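Local coordinates for protein Tube (Drosophila melanogaster, PDB 1D2Z) that recruits the kinase Pelle to the plasma membrane through paired death domains and activates it in the Toll pathway that sets embryonic dorsoventral polarity, at residues S30-L35 with Q85-M90; S2-R7 with D16-R21. One frame throughout, in Å; residues are numbered along the deposited sequence.

Interaction 1: residues S30-L35 with Q85-M90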
# COMPACT_ATOMS: atom_id res chain seq x y z
N SER B 30 8.86 -1.43 2.25
CA SER B 30 9.05 -1.23 3.68
C SER B 30 7.90 -0.44 4.32
O SER B 30 8.12 0.36 5.23
CB SER B 30 10.38 -0.51 3.93
OG SER B 30 11.45 -1.18 3.27
N CYS B 31 6.67 -0.68 3.86
CA CYS B 31 5.51 0.04 4.38
C CYS B 31 5.21 -0.18 5.86
O CYS B 31 4.52 0.63 6.47
CB CYS B 31 4.27 -0.27 3.54
SG CYS B 31 4.27 0.56 1.94
N TRP B 32 5.75 -1.26 6.43
CA TRP B 32 5.53 -1.53 7.85
C TRP B 32 6.07 -0.37 8.69
O TRP B 32 5.52 -0.05 9.75
CB TRP B 32 6.20 -2.85 8.28
CG TRP B 32 7.69 -2.88 8.08
CD1 TRP B 32 8.35 -3.27 6.96
CD2 TRP B 32 8.69 -2.52 9.04
NE1 TRP B 32 9.71 -3.18 7.16
CE2 TRP B 32 9.94 -2.72 8.43
CE3 TRP B 32 8.65 -2.05 10.36
CZ2 TRP B 32 11.15 -2.48 9.09
CZ3 TRP B 32 9.85 -1.80 11.02
CH2 TRP B 32 11.09 -2.01 10.38
N ARG B 33 7.13 0.27 8.20
CA ARG B 33 7.72 1.41 8.89
C ARG B 33 6.73 2.57 8.97
O ARG B 33 6.61 3.23 10.00
CB ARG B 33 9.01 1.88 8.21
CG ARG B 33 10.12 0.86 8.21
CD ARG B 33 11.47 1.49 7.88
NE ARG B 33 12.49 0.47 7.68
CZ ARG B 33 13.16 0.29 6.55
NH1 ARG B 33 12.93 1.08 5.50
NH2 ARG B 33 14.02 -0.71 6.44
N LYS B 34 6.02 2.81 7.87
CA LYS B 34 5.04 3.89 7.82
C LYS B 34 3.91 3.66 8.81
O LYS B 34 3.47 4.59 9.49
CB LYS B 34 4.50 4.05 6.40
CG LYS B 34 5.57 4.30 5.35
CD LYS B 34 4.95 4.45 3.97
CE LYS B 34 6.02 4.58 2.91
NZ LYS B 34 5.44 4.91 1.59
N LEU B 35 3.42 2.43 8.88
CA LEU B 35 2.34 2.09 9.81
C LEU B 35 2.83 2.21 11.25
O LEU B 35 2.20 2.88 12.08
CB LEU B 35 1.83 0.67 9.55
CG LEU B 35 0.90 0.03 10.60
CD1 LEU B 35 -0.39 0.82 10.74
CD2 LEU B 35 0.60 -1.41 10.21
N GLN B 85 13.40 -12.78 5.50
CA GLN B 85 12.73 -12.62 6.79
C GLN B 85 11.79 -11.41 6.77
O GLN B 85 12.21 -10.29 6.48
CB GLN B 85 13.76 -12.44 7.91
CG GLN B 85 13.20 -12.64 9.32
CD GLN B 85 12.86 -14.10 9.62
OE1 GLN B 85 11.87 -14.39 10.31
NE2 GLN B 85 13.67 -15.02 9.12
N SER B 86 10.53 -11.65 7.12
CA SER B 86 9.52 -10.60 7.13
C SER B 86 9.60 -9.63 8.31
O SER B 86 9.31 -9.99 9.45
CB SER B 86 8.12 -11.22 7.09
OG SER B 86 7.11 -10.23 7.29
N LYS B 87 9.98 -8.39 8.03
CA LYS B 87 10.08 -7.37 9.08
C LYS B 87 8.70 -6.94 9.58
O LYS B 87 8.55 -6.60 10.76
CB LYS B 87 10.87 -6.16 8.57
CG LYS B 87 12.34 -6.47 8.26
CD LYS B 87 13.10 -5.25 7.77
CE LYS B 87 14.59 -5.56 7.59
NZ LYS B 87 15.38 -4.39 7.13
N SER B 88 7.70 -6.99 8.70
CA SER B 88 6.32 -6.63 9.05
C SER B 88 5.78 -7.63 10.07
O SER B 88 5.05 -7.26 10.98
CB SER B 88 5.41 -6.64 7.82
OG SER B 88 5.77 -5.64 6.88
N GLN B 89 6.13 -8.90 9.88
CA GLN B 89 5.70 -9.97 10.78
C GLN B 89 6.25 -9.68 12.19
O GLN B 89 5.51 -9.75 13.18
CB GLN B 89 6.22 -11.31 10.27
CG GLN B 89 5.82 -12.52 11.10
CD GLN B 89 6.15 -13.82 10.40
OE1 GLN B 89 5.27 -14.62 10.10
NE2 GLN B 89 7.43 -14.03 10.11
N MET B 90 7.53 -9.32 12.26
CA MET B 90 8.15 -9.00 13.54
C MET B 90 7.50 -7.76 14.15
O MET B 90 7.29 -7.70 15.36
CB MET B 90 9.65 -8.80 13.39
CG MET B 90 10.42 -10.08 13.10
SD MET B 90 12.18 -9.80 12.87
CE MET B 90 12.50 -8.71 14.21

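Interaction 2: residues S2-R7 with D16-R21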
# COMPACT_ATOMS: atom_id res chain seq x y z
N SER B 2 -20.82 -12.42 7.69
CA SER B 2 -20.28 -13.76 7.92
C SER B 2 -18.76 -13.75 7.74
O SER B 2 -18.15 -14.74 7.32
CB SER B 2 -20.92 -14.76 6.94
OG SER B 2 -20.54 -16.09 7.25
N SER B 3 -18.16 -12.61 8.08
CA SER B 3 -16.72 -12.42 7.99
C SER B 3 -15.94 -13.21 9.03
O SER B 3 -16.48 -13.58 10.08
CB SER B 3 -16.39 -10.93 8.14
OG SER B 3 -16.88 -10.42 9.36
N LYS B 4 -14.67 -13.46 8.75
CA LYS B 4 -13.80 -14.20 9.66
C LYS B 4 -13.53 -13.43 10.95
O LYS B 4 -13.44 -14.01 12.03
CB LYS B 4 -12.47 -14.54 8.97
CG LYS B 4 -12.61 -15.45 7.76
CD LYS B 4 -11.26 -15.89 7.21
CE LYS B 4 -10.49 -14.74 6.59
NZ LYS B 4 -9.22 -15.19 5.97
N TYR B 5 -13.42 -12.11 10.83
CA TYR B 5 -13.14 -11.28 12.00
C TYR B 5 -14.03 -10.04 12.05
O TYR B 5 -14.72 -9.71 11.08
CB TYR B 5 -11.67 -10.84 12.00
CG TYR B 5 -10.68 -11.96 11.77
CD1 TYR B 5 -10.42 -12.90 12.77
CD2 TYR B 5 -10.04 -12.11 10.54
CE1 TYR B 5 -9.53 -13.96 12.55
CE2 TYR B 5 -9.16 -13.17 10.31
CZ TYR B 5 -8.91 -14.09 11.32
OH TYR B 5 -8.04 -15.14 11.11
N SER B 6 -14.02 -9.37 13.19
CA SER B 6 -14.79 -8.15 13.37
C SER B 6 -13.80 -7.04 13.72
O SER B 6 -12.64 -7.30 14.04
CB SER B 6 -15.82 -8.31 14.49
OG SER B 6 -15.22 -8.18 15.76
N ARG B 7 -14.26 -5.79 13.67
CA ARG B 7 -13.42 -4.65 13.99
C ARG B 7 -12.84 -4.73 15.40
O ARG B 7 -11.76 -4.21 15.66
CB ARG B 7 -14.21 -3.35 13.83
CG ARG B 7 -14.29 -2.83 12.41
CD ARG B 7 -15.32 -1.71 12.29
NE ARG B 7 -14.92 -0.69 11.33
CZ ARG B 7 -14.64 -0.92 10.05
NH1 ARG B 7 -14.71 -2.15 9.56
NH2 ARG B 7 -14.29 0.08 9.25
N ASP B 16 -2.55 -16.77 12.64
CA ASP B 16 -1.17 -16.46 12.27
C ASP B 16 -0.92 -16.37 10.77
O ASP B 16 -0.20 -15.48 10.32
CB ASP B 16 -0.21 -17.46 12.90
CG ASP B 16 1.23 -16.97 12.90
OD1 ASP B 16 1.47 -15.85 13.40
OD2 ASP B 16 2.11 -17.69 12.39
N ASN B 17 -1.52 -17.28 10.00
CA ASN B 17 -1.36 -17.30 8.55
C ASN B 17 -2.01 -16.08 7.90
O ASN B 17 -1.57 -15.62 6.84
CB ASN B 17 -1.94 -18.59 7.96
CG ASN B 17 -1.71 -18.71 6.46
OD1 ASN B 17 -2.66 -18.84 5.68
ND2 ASN B 17 -0.44 -18.68 6.04
N ASP B 18 -3.09 -15.58 8.50
CA ASP B 18 -3.77 -14.41 7.96
C ASP B 18 -2.91 -13.17 8.17
O ASP B 18 -2.77 -12.34 7.27
CB ASP B 18 -5.15 -14.23 8.59
CG ASP B 18 -6.19 -15.15 7.98
OD1 ASP B 18 -6.10 -15.45 6.76
OD2 ASP B 18 -7.12 -15.56 8.70
N ILE B 19 -2.32 -13.07 9.36
CA ILE B 19 -1.44 -11.95 9.68
C ILE B 19 -0.23 -12.01 8.75
O ILE B 19 0.24 -10.98 8.28
CB ILE B 19 -0.94 -12.00 11.15
CG1 ILE B 19 -2.09 -11.71 12.12
CG2 ILE B 19 0.19 -11.00 11.36
CD1 ILE B 19 -2.70 -10.32 11.97
N TYR B 20 0.21 -13.22 8.43
CA TYR B 20 1.36 -13.40 7.55
C TYR B 20 1.10 -12.87 6.15
O TYR B 20 2.00 -12.29 5.53
CB TYR B 20 1.78 -14.87 7.49
CG TYR B 20 3.03 -15.09 6.66
CD1 TYR B 20 4.25 -14.56 7.06
CD2 TYR B 20 2.97 -15.80 5.45
CE1 TYR B 20 5.39 -14.72 6.28
CE2 TYR B 20 4.11 -15.97 4.67
CZ TYR B 20 5.32 -15.43 5.09
OH TYR B 20 6.45 -15.57 4.33
N ARG B 21 -0.11 -13.10 5.63
CA ARG B 21 -0.45 -12.61 4.30
C ARG B 21 -0.43 -11.08 4.31
O ARG B 21 0.08 -10.45 3.39
CB ARG B 21 -1.80 -13.16 3.84
CG ARG B 21 -1.77 -14.66 3.59
CD ARG B 21 -2.99 -15.15 2.84
NE ARG B 21 -4.20 -15.04 3.65
CZ ARG B 21 -5.43 -14.98 3.14
NH1 ARG B 21 -5.63 -15.02 1.83
NH2 ARG B 21 -6.47 -14.90 3.96

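Interaction 1: residues S30-L35 with Q85-M90
Trp32 and Ser88 bring the two backbones closest, with 5.3 Å between the CA atom of Trp32 and the CA atom of Ser88. Each segment leads into a helix, 31-38 and 87-96, and the second is capped: the hydroxyl of Ser86, at the N-cap, accepts the N-H of Gln89, with 3.1 Å from Gln89 N to Ser86 OG. Serine suits the cap because its short side chain sets an oxygen where a backbone N-H needs an acceptor; at Ser88 its small size leaves room for Trp32 at the close approach. There the hydroxyl oxygen lies 3.2 Å from the CB atom of Trp32, a plain packing contact, while the hydroxyl itself is bonded to Asp27. The indole stands with CG between the backbone N and carbonyl carbon (chi1 60°), which brings one face toward the second helix. Over the rim of that face sits CB of Lys87, 3.5 Å from NE1 of Trp32, and the extended lysine chain runs on past the six-membered ring, CD being 3.6 Å from CZ2 of Trp32. CG of Arg33 lies over the centre of the opposite face, so two aliphatic stems hold the ring between them. Their charged ends, Arg33 NH2 and Lys87 NZ, are 4.0 Å apart because both form salt bridges with Asp75, whose carboxylate probably offsets the like charges. With an alanine at Trp32 the space between the stems would probably open, leaving them without the ring they pack on, though Asp75 would still hold their ends. Helix 68-80 borders the indole through Val71 and Asp75, while Ala23 and Leu26 of helix 16-27 lie against Ser86 and Ser88.

Interaction 2: residues S2-R7 with D16-R21
Tyr5 and Lys4 reach the same carboxylate, that of Asp18, from an irregular segment whose backbone stays well away from the helix: the closest CA atoms, of Lys4 and Asp18, are 10.2 Å apart. Long side chains are therefore needed. The phenol of Tyr5 donates a short hydrogen bond to Asp18, 2.6 Å from OH to OD2, using the lone pair of OD2 that faces away from OD1. OD2 lies at the edge of the ring, in its plane, and ring and carboxylate planes stand 87° apart. Lys4 bends at chi3 (-68°), which carries its ammonium round to the carboxylate; NZ lies 3.2 Å from OD1 of Asp18 in a salt bridge whose hydrogen bond is weak. Arg21, one helical turn beyond Asp18, also bends at chi3 and puts NH2 2.9 Å from OD1 of Asp18; OD1 lies in the guanidinium plane, and NH2 approaches it nearly along the C-O bond. Lys4, Asp18 and Arg21 thus make a salt-bridge network that ties the N-terminal segment of this death domain to helix 16-27, the first helix of the bundle. The two cations come within 3.4 Å at Lys4 NZ and Arg21 NH2, yet Asp129 of helix 120-130 pairs with both, so two acids probably balance two bases. Asp18 is buried, and an anion there is probably stabilised by these donors. Farther out, the Tyr5 hydroxyl also meets the backbone N of Glu15, and its ring packs edge-to-face with Phe130. Within the segment, OG of Ser3 donates to O of Tyr5 at 2.9 Å, tying the two residues together.

In the fold
Interaction 2 comes first along the chain and closes before interaction 1 opens; their centres are 18 Å apart within one death domain. Helix 16-27 connects them. Its beginning receives the N-terminal segment in interaction 2, and farther along it borders interaction 1, before helix 31-38 follows in sequence. The two also meet directly, where Gln89 OE1 packs 3.2 Å from Tyr20 CD1. Interaction 1 joins helices 31-38 and 87-96, about 50 residues apart, whereas the segments of interaction 2 are only nine residues apart at their closest ends and draw in helix 120-130. Beside interaction 1, Lys34 bonds to Gln72 of the Pelle chain, so helix 31-38 belongs to both the bundle and the binding surface.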